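Local coordinates for invasion protein InvA (Salmonella enterica, PDB 2X49) that forms part of a type III secretion export apparatus in the bacterial inner membrane and is involved in invasion of intestinal epithelial cells, at residues L77-N82 / V121-L126. Numbering follows the deposited sequence.
Sequences LMRVVN and VLRNAL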
loop_
_atom_site.group_PDB
_atom_site.type_symbol
_atom_site.label_atom_id
_atom_site.label_comp_id
_atom_site.label_asym_id
_atom_site.label_seq_id
_atom_site.Cartn_x
_atom_site.Cartn_y
_atom_site.Cartn_z
ATOM N N LEU A 77 -6.314 -23.325 -1.673
ATOM C CA LEU A 77 -4.836 -23.453 -1.930
ATOM C C LEU A 77 -4.064 -22.470 -1.027
ATOM O O LEU A 77 -4.639 -21.751 -0.231
ATOM C CB LEU A 77 -4.481 -23.229 -3.418
ATOM C CG LEU A 77 -5.210 -24.056 -4.515
ATOM C CD1 LEU A 77 -4.805 -23.715 -5.939
ATOM C CD2 LEU A 77 -4.942 -25.555 -4.191
ATOM N N MET A 78 -2.743 -22.505 -1.191
ATOM C CA MET A 78 -1.779 -21.683 -0.463
ATOM C C MET A 78 -0.978 -20.852 -1.446
ATOM O O MET A 78 -0.482 -21.342 -2.441
ATOM C CB MET A 78 -0.808 -22.566 0.341
ATOM C CG MET A 78 -1.452 -23.372 1.389
ATOM S SD MET A 78 -2.122 -22.401 2.733
ATOM C CE MET A 78 -0.581 -21.910 3.554
ATOM N N ARG A 79 -0.747 -19.597 -1.094
ATOM C CA ARG A 79 0.089 -18.756 -1.952
ATOM C C ARG A 79 1.553 -18.796 -1.575
ATOM O O ARG A 79 1.895 -18.655 -0.397
ATOM C CB ARG A 79 -0.401 -17.316 -1.914
ATOM C CG ARG A 79 0.381 -16.488 -2.900
ATOM C CD ARG A 79 0.071 -14.996 -2.959
ATOM N NE ARG A 79 1.252 -14.311 -3.507
ATOM C CZ ARG A 79 1.707 -13.122 -3.126
ATOM N NH1 ARG A 79 1.074 -12.424 -2.191
ATOM N NH2 ARG A 79 2.818 -12.628 -3.681
ATOM N N VAL A 80 2.391 -18.959 -2.598
ATOM C CA VAL A 80 3.874 -18.903 -2.476
ATOM C C VAL A 80 4.303 -17.474 -2.708
ATOM O O VAL A 80 4.421 -16.985 -3.818
ATOM C CB VAL A 80 4.635 -19.850 -3.446
ATOM C CG1 VAL A 80 6.144 -19.959 -3.031
ATOM C CG2 VAL A 80 4.031 -21.243 -3.419
ATOM N N VAL A 81 4.590 -16.808 -1.609
ATOM C CA VAL A 81 4.902 -15.334 -1.649
ATOM C C VAL A 81 6.193 -15.018 -2.380
ATOM O O VAL A 81 6.243 -14.125 -3.218
ATOM C CB VAL A 81 4.871 -14.695 -0.231
ATOM C CG1 VAL A 81 5.248 -13.181 -0.238
ATOM C CG2 VAL A 81 3.474 -14.895 0.457
ATOM N N ASN A 82 7.230 -15.776 -2.076
ATOM C CA ASN A 82 8.560 -15.612 -2.690
ATOM C C ASN A 82 8.864 -16.711 -3.705
ATOM O O ASN A 82 9.940 -17.290 -3.764
ATOM C CB ASN A 82 9.667 -15.483 -1.631
ATOM C CG ASN A 82 9.819 -16.729 -0.778
ATOM O OD1 ASN A 82 8.928 -17.557 -0.746
ATOM N ND2 ASN A 82 10.947 -16.858 -0.074
ATOM N N VAL A 121 8.088 -18.976 1.631
ATOM C CA VAL A 121 7.126 -18.397 2.549
ATOM C C VAL A 121 5.743 -18.525 1.946
ATOM O O VAL A 121 5.524 -18.174 0.797
ATOM C CB VAL A 121 7.457 -16.905 2.819
ATOM C CG1 VAL A 121 6.316 -16.218 3.499
ATOM C CG2 VAL A 121 8.739 -16.783 3.634
ATOM N N LEU A 122 4.834 -19.079 2.742
ATOM C CA LEU A 122 3.456 -19.306 2.305
ATOM C C LEU A 122 2.486 -18.422 3.043
ATOM O O LEU A 122 2.672 -18.028 4.202
ATOM C CB LEU A 122 3.033 -20.773 2.487
ATOM C CG LEU A 122 3.869 -21.878 1.869
ATOM C CD1 LEU A 122 3.441 -23.194 2.535
ATOM C CD2 LEU A 122 3.706 -22.009 0.360
ATOM N N ARG A 123 1.450 -18.082 2.323
ATOM C CA ARG A 123 0.331 -17.344 2.870
ATOM C C ARG A 123 -1.006 -18.061 2.595
ATOM O O ARG A 123 -1.284 -18.473 1.476
ATOM C CB ARG A 123 0.305 -15.943 2.233
ATOM C CG ARG A 123 -0.521 -14.926 2.921
ATOM C CD ARG A 123 -0.424 -13.543 2.218
ATOM N NE ARG A 123 0.856 -12.912 2.546
ATOM C CZ ARG A 123 1.441 -11.917 1.871
ATOM N NH1 ARG A 123 0.902 -11.419 0.770
ATOM N NH2 ARG A 123 2.620 -11.479 2.288
ATOM N N ASN A 124 -1.822 -18.194 3.633
ATOM C CA ASN A 124 -3.173 -18.729 3.435
ATOM C C ASN A 124 -4.076 -17.786 2.708
ATOM O O ASN A 124 -3.854 -16.562 2.615
ATOM C CB ASN A 124 -3.829 -19.220 4.719
ATOM C CG ASN A 124 -4.219 -18.137 5.653
ATOM O OD1 ASN A 124 -4.881 -17.166 5.284
ATOM N ND2 ASN A 124 -3.866 -18.326 6.927
ATOM N N ALA A 125 -5.101 -18.385 2.153
ATOM C CA ALA A 125 -5.918 -17.727 1.171
ATOM C C ALA A 125 -6.668 -16.493 1.731
ATOM O O ALA A 125 -6.720 -15.426 1.081
ATOM C CB ALA A 125 -6.848 -18.691 0.428
ATOM N N LEU A 126 -7.191 -16.613 2.945
ATOM C CA LEU A 126 -7.960 -15.492 3.571
ATOM C C LEU A 126 -7.011 -14.343 3.960
ATOM O O LEU A 126 -7.346 -13.162 3.874
ATOM C CB LEU A 126 -8.828 -15.981 4.728
ATOM C CG LEU A 126 -10.058 -16.794 4.312
ATOM C CD1 LEU A 126 -10.834 -17.297 5.553
ATOM C CD2 LEU A 126 -10.975 -16.016 3.389
HETATM O O HOH W 1 -5.572 -21.144 3.062
#
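Arg-79 and Arg-123 face each other as a hydrogen-bonded antiparallel pair at the edge of a four-stranded antiparallel sheet in the C-terminal domain of InvA, where strand 122-124 is outermost and strand 78-80 lies between it and strand 102-107. Arg-79 N donates a hydrogen bond to Arg-123 O at 2.9 Å, and Arg-123 N donates one to Arg-79 O at 2.8 Å. The Arg-123 side chain leaves its strand with CG anti to the backbone N (chi1 -164°). Its CB rests 3.8 Å from CG2 of Val-81, the chain bends about CG-CD, and this same methyl then sits over the centre of the guanidinium, 3.9 Å from CZ. NH2 reaches both Val-81 methyls. At the tip, Arg-123 NH1 comes to 3.1 Å from NH1 of Arg-79; the two guanidinium planes stand nearly perpendicular. Both NH1 groups form salt bridges to Glu-128 OE1, and Asp-289 binds Arg-79 NH2 and Arg-123 NH1, which probably offsets their like charges and that of nearby Lys-288. On the other side of the sheet, the bent Met-78 side chain crosses Leu-122 at about a right angle, laying CE 3.9 Å from its CB, while CG2 of Val-80 touches CD2 of Leu-122; helix 109-116 covers this face. Asn-124 N-caps helix 125-139 through OD1 to Asp-127 N. Beyond the end of strand 78-80, Val-81 N donates to Val-121 O, and Asn-82 OD1 takes a nearly straight bond (176°) from Val-121 N, 2.9 Å away and tilted from the amide plane.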